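Local coordinates for protein anthranilate synthase component I (Streptococcus pneumoniae serotype 4, PDB 5KCK) that is a chain of anthranilate synthase, with a mixed alpha/beta fold that contains large antiparallel sheets, at residues 121-133 and 140-152. Numbering follows the deposited sequence.
Sequences MHFFVYESYMVFD and HVIEDALYSERSQ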
# COMPACT_ATOMS: atom_id res chain seq x y z
N MSE A 121 -0.48 21.17 -27.45
CA MSE A 121 -1.36 20.12 -26.96
C MSE A 121 -0.98 18.82 -27.65
O MSE A 121 -0.70 18.82 -28.85
CB MSE A 121 -2.83 20.45 -27.22
CG MSE A 121 -3.79 19.41 -26.74
SE MSE A 121 -5.65 19.80 -27.22
CE MSE A 121 -5.63 19.12 -29.05
N HIS A 122 -0.97 17.73 -26.90
CA HIS A 122 -0.63 16.42 -27.45
C HIS A 122 -1.35 15.35 -26.65
O HIS A 122 -1.10 15.19 -25.45
CB HIS A 122 0.88 16.20 -27.42
CG HIS A 122 1.37 15.25 -28.47
ND1 HIS A 122 2.70 15.17 -28.84
CD2 HIS A 122 0.72 14.33 -29.22
CE1 HIS A 122 2.84 14.26 -29.78
NE2 HIS A 122 1.66 13.72 -30.02
N PHE A 123 -2.25 14.63 -27.30
CA PHE A 123 -2.95 13.51 -26.69
C PHE A 123 -2.84 12.28 -27.57
O PHE A 123 -2.87 12.38 -28.80
CB PHE A 123 -4.45 13.82 -26.45
CG PHE A 123 -4.70 14.74 -25.29
CD1 PHE A 123 -4.79 14.23 -24.00
CD2 PHE A 123 -4.86 16.10 -25.49
CE1 PHE A 123 -5.03 15.07 -22.93
CE2 PHE A 123 -5.10 16.95 -24.42
CZ PHE A 123 -5.18 16.44 -23.13
N PHE A 124 -2.71 11.13 -26.93
CA PHE A 124 -2.96 9.86 -27.60
C PHE A 124 -4.32 9.32 -27.15
O PHE A 124 -4.73 9.50 -26.00
CB PHE A 124 -1.86 8.84 -27.28
CG PHE A 124 -0.52 9.13 -27.90
CD1 PHE A 124 -0.35 9.11 -29.28
CD2 PHE A 124 0.59 9.36 -27.10
CE1 PHE A 124 0.90 9.35 -29.85
CE2 PHE A 124 1.84 9.60 -27.67
CZ PHE A 124 1.99 9.60 -29.04
N VAL A 125 -5.01 8.65 -28.07
CA VAL A 125 -6.38 8.17 -27.83
C VAL A 125 -6.36 6.65 -27.83
O VAL A 125 -6.00 6.03 -28.84
CB VAL A 125 -7.35 8.72 -28.89
CG1 VAL A 125 -8.76 8.30 -28.57
CG2 VAL A 125 -7.22 10.24 -28.98
N TYR A 126 -6.77 6.05 -26.72
CA TYR A 126 -6.56 4.63 -26.45
C TYR A 126 -7.86 3.86 -26.24
O TYR A 126 -8.76 4.32 -25.51
CB TYR A 126 -5.70 4.41 -25.20
CG TYR A 126 -4.31 4.99 -25.25
CD1 TYR A 126 -3.23 4.25 -25.75
CD2 TYR A 126 -4.07 6.27 -24.77
CE1 TYR A 126 -1.95 4.79 -25.77
CE2 TYR A 126 -2.80 6.81 -24.79
CZ TYR A 126 -1.74 6.07 -25.29
OH TYR A 126 -0.48 6.63 -25.30
N GLU A 127 -7.92 2.67 -26.82
CA GLU A 127 -8.89 1.64 -26.46
C GLU A 127 -8.21 0.36 -25.99
O GLU A 127 -8.88 -0.65 -25.79
CB GLU A 127 -9.83 1.34 -27.63
CG GLU A 127 -9.09 0.96 -28.90
CD GLU A 127 -10.03 0.77 -30.09
OE1 GLU A 127 -11.11 1.41 -30.11
OE2 GLU A 127 -9.68 -0.03 -30.99
N SER A 128 -6.89 0.40 -25.80
CA SER A 128 -6.12 -0.73 -25.29
C SER A 128 -5.33 -0.24 -24.09
O SER A 128 -4.47 0.64 -24.25
CB SER A 128 -5.18 -1.30 -26.36
OG SER A 128 -5.85 -1.50 -27.59
N TYR A 129 -5.60 -0.79 -22.92
CA TYR A 129 -5.01 -0.26 -21.70
C TYR A 129 -5.22 -1.25 -20.56
O TYR A 129 -6.00 -2.20 -20.67
CB TYR A 129 -5.62 1.11 -21.36
CG TYR A 129 -7.11 1.04 -21.12
CD1 TYR A 129 -8.00 1.05 -22.19
CD2 TYR A 129 -7.62 0.91 -19.84
CE1 TYR A 129 -9.36 0.97 -21.99
CE2 TYR A 129 -8.98 0.83 -19.62
CZ TYR A 129 -9.85 0.86 -20.70
OH TYR A 129 -11.20 0.77 -20.51
N MSE A 130 -4.49 -1.03 -19.48
CA MSE A 130 -4.63 -1.79 -18.24
C MSE A 130 -4.92 -0.82 -17.11
O MSE A 130 -4.40 0.29 -17.10
CB MSE A 130 -3.36 -2.56 -17.88
CG MSE A 130 -2.83 -3.49 -18.92
SE MSE A 130 -1.06 -4.06 -18.31
CE MSE A 130 -1.49 -4.78 -16.66
N VAL A 131 -5.72 -1.25 -16.14
CA VAL A 131 -5.96 -0.47 -14.93
C VAL A 131 -5.58 -1.34 -13.74
O VAL A 131 -6.13 -2.44 -13.57
CB VAL A 131 -7.41 0.01 -14.84
CG1 VAL A 131 -7.60 0.93 -13.64
CG2 VAL A 131 -7.81 0.73 -16.13
N PHE A 132 -4.62 -0.88 -12.95
CA PHE A 132 -4.26 -1.53 -11.70
C PHE A 132 -5.16 -0.98 -10.61
O PHE A 132 -5.05 0.19 -10.23
CB PHE A 132 -2.79 -1.28 -11.36
CG PHE A 132 -1.81 -2.02 -12.23
CD1 PHE A 132 -1.60 -1.64 -13.55
CD2 PHE A 132 -1.07 -3.09 -11.72
CE1 PHE A 132 -0.69 -2.32 -14.35
CE2 PHE A 132 -0.16 -3.77 -12.52
CZ PHE A 132 0.03 -3.38 -13.84
N ASP A 133 -6.07 -1.81 -10.10
CA ASP A 133 -6.90 -1.44 -8.96
C ASP A 133 -6.16 -1.93 -7.72
O ASP A 133 -6.36 -3.05 -7.25
CB ASP A 133 -8.30 -2.04 -9.08
CG ASP A 133 -9.25 -1.55 -7.99
OD1 ASP A 133 -8.80 -0.96 -6.99
OD2 ASP A 133 -10.47 -1.78 -8.13
N HIS A 140 -6.96 -5.06 -14.47
CA HIS A 140 -7.93 -5.15 -15.55
C HIS A 140 -7.21 -4.88 -16.87
O HIS A 140 -6.77 -3.76 -17.12
CB HIS A 140 -9.08 -4.16 -15.35
CG HIS A 140 -9.85 -4.38 -14.08
ND1 HIS A 140 -11.06 -5.02 -14.05
CD2 HIS A 140 -9.56 -4.05 -12.80
CE1 HIS A 140 -11.50 -5.09 -12.80
NE2 HIS A 140 -10.61 -4.50 -12.02
N VAL A 141 -7.08 -5.90 -17.70
CA VAL A 141 -6.46 -5.76 -19.02
C VAL A 141 -7.59 -5.64 -20.03
O VAL A 141 -8.36 -6.59 -20.20
CB VAL A 141 -5.53 -6.93 -19.34
CG1 VAL A 141 -4.79 -6.67 -20.65
CG2 VAL A 141 -4.53 -7.14 -18.19
N ILE A 142 -7.67 -4.50 -20.72
CA ILE A 142 -8.85 -4.13 -21.49
C ILE A 142 -8.48 -3.95 -22.96
O ILE A 142 -7.49 -3.27 -23.27
CB ILE A 142 -9.50 -2.84 -20.95
CG1 ILE A 142 -9.80 -2.97 -19.45
CG2 ILE A 142 -10.75 -2.49 -21.77
CD1 ILE A 142 -11.04 -3.75 -19.13
N GLU A 143 -9.28 -4.53 -23.84
CA GLU A 143 -9.28 -4.20 -25.26
C GLU A 143 -10.71 -3.83 -25.63
O GLU A 143 -11.61 -4.65 -25.44
CB GLU A 143 -8.78 -5.37 -26.11
CG GLU A 143 -7.30 -5.72 -25.92
CD GLU A 143 -6.36 -4.69 -26.55
OE1 GLU A 143 -6.80 -3.93 -27.45
OE2 GLU A 143 -5.17 -4.64 -26.16
N ASP A 144 -10.90 -2.62 -26.15
CA ASP A 144 -12.24 -2.07 -26.38
C ASP A 144 -12.35 -1.61 -27.83
O ASP A 144 -11.35 -1.45 -28.53
CB ASP A 144 -12.51 -0.91 -25.42
CG ASP A 144 -13.98 -0.70 -25.15
OD1 ASP A 144 -14.76 -0.63 -26.12
OD2 ASP A 144 -14.36 -0.61 -23.96
N ALA A 145 -13.59 -1.42 -28.30
CA ALA A 145 -13.83 -1.02 -29.68
C ALA A 145 -14.44 0.38 -29.80
O ALA A 145 -15.06 0.69 -30.83
CB ALA A 145 -14.72 -2.03 -30.39
N LEU A 146 -14.22 1.24 -28.80
CA LEU A 146 -14.77 2.59 -28.77
C LEU A 146 -14.51 3.37 -30.05
O LEU A 146 -15.41 4.02 -30.59
CB LEU A 146 -14.16 3.37 -27.60
CG LEU A 146 -14.55 2.99 -26.18
CD1 LEU A 146 -13.70 3.77 -25.20
CD2 LEU A 146 -16.01 3.29 -25.99
N TYR A 147 -13.27 3.36 -30.52
CA TYR A 147 -12.85 4.27 -31.57
C TYR A 147 -12.62 3.59 -32.91
O TYR A 147 -12.47 4.28 -33.93
CB TYR A 147 -11.58 5.02 -31.14
CG TYR A 147 -11.78 5.78 -29.84
CD1 TYR A 147 -12.56 6.93 -29.80
CD2 TYR A 147 -11.23 5.31 -28.65
CE1 TYR A 147 -12.77 7.62 -28.60
CE2 TYR A 147 -11.42 5.99 -27.45
CZ TYR A 147 -12.20 7.14 -27.43
OH TYR A 147 -12.40 7.81 -26.25
N SER A 148 -12.62 2.25 -32.95
CA SER A 148 -12.31 1.50 -34.16
C SER A 148 -13.47 0.67 -34.69
O SER A 148 -13.45 0.32 -35.88
CB SER A 148 -11.14 0.55 -33.90
OG SER A 148 -11.49 -0.36 -32.87
N GLU A 149 -14.46 0.34 -33.86
CA GLU A 149 -15.50 -0.64 -34.18
C GLU A 149 -14.91 -2.02 -34.50
O GLU A 149 -15.47 -2.77 -35.29
CB GLU A 149 -16.40 -0.16 -35.33
CG GLU A 149 -16.81 1.31 -35.22
CD GLU A 149 -17.71 1.60 -34.03
OE1 GLU A 149 -18.60 0.77 -33.74
OE2 GLU A 149 -17.53 2.66 -33.39
N ARG A 150 -13.77 -2.34 -33.88
CA ARG A 150 -13.17 -3.67 -33.99
C ARG A 150 -14.17 -4.76 -33.67
O ARG A 150 -15.03 -4.61 -32.79
CB ARG A 150 -11.99 -3.79 -33.01
CG ARG A 150 -10.69 -3.16 -33.47
CD ARG A 150 -9.53 -3.53 -32.54
NE ARG A 150 -9.60 -2.93 -31.20
CZ ARG A 150 -8.79 -3.26 -30.19
NH1 ARG A 150 -7.86 -4.19 -30.37
NH2 ARG A 150 -8.92 -2.66 -29.01
N SER A 151 -14.04 -5.90 -34.35
CA SER A 151 -14.84 -7.06 -33.99
C SER A 151 -14.39 -7.63 -32.65
O SER A 151 -13.27 -7.40 -32.18
CB SER A 151 -14.73 -8.14 -35.06
OG SER A 151 -13.57 -8.92 -34.85
N GLN A 152 -15.29 -8.41 -32.03
CA GLN A 152 -14.96 -9.12 -30.81
C GLN A 152 -13.80 -10.09 -31.03
O GLN A 152 -13.00 -10.32 -30.11
CB GLN A 152 -16.19 -9.86 -30.28
CG GLN A 152 -16.00 -10.56 -28.95
CD GLN A 152 -15.92 -9.60 -27.77
OE1 GLN A 152 -16.57 -8.55 -27.76
NE2 GLN A 152 -15.13 -9.97 -26.77
O HOH W 1 -12.84 0.91 -22.58
O HOH W 2 -11.00 -4.17 -9.34
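Tyr129 and Val131 pair with Ile142 and His140 through four backbone hydrogen bonds, which zip strands 128-133 and 138-144 into an antiparallel beta hairpin. Non-hydrogen-bonded pairs alternate with these: Met130-Val141 between them and Ser128-Glu143 next to Tyr129-Ile142. Beyond the ladder, Asp144 N still donates to Glu127 O (2.8 Å).

The charged interactions gather where the chain turns from strand 121-126 into the hairpin. Glu127, its CG set between the backbone N and the carbonyl carbon (chi1 54°) and its chain then extended, reaches into the loop after Asp144. There Glu127 OE1 accepts from Tyr147 N at 2.9 Å, nearly along the C-O bond, while the syn lone pair of Glu127 OE2 takes Ser148 OG at 2.6 Å. Glu127 OE2 also forms a salt bridge with Arg150 NE (2.9 Å), the carboxylate and guanidinium planes lying only 16° apart. End-on, Arg150 NH1 and NH2 both hold Glu143 OE1, which further accepts Ser128 OG (2.6 Å); NH2 also donates to Asp144 O.

Two of the apolar contacts are CH-pi contacts over ring faces. Val125 CG1 sits above the centre of the Tyr147 ring, 3.7 Å from its centroid, with Leu146 CB on the opposite face; Tyr147 OH bonds to Ile78 O. Ile142 CB covers one face of Tyr129, whose OH reaches Asp144 OD2 through a water. Met130 and Val141 lie side by side.

Strand 138-144 continues the sheet into the second subunit; Glu4 OE2 of that subunit is hydrogen-bonded to His140 ND1. Arg150, bridging two buried glutamates, probably stabilises both as carboxylates, and the network ties the loop before helix 152-166 to Glu127 at the hairpin's entry and to Ser128 and Glu143 on its paired strands.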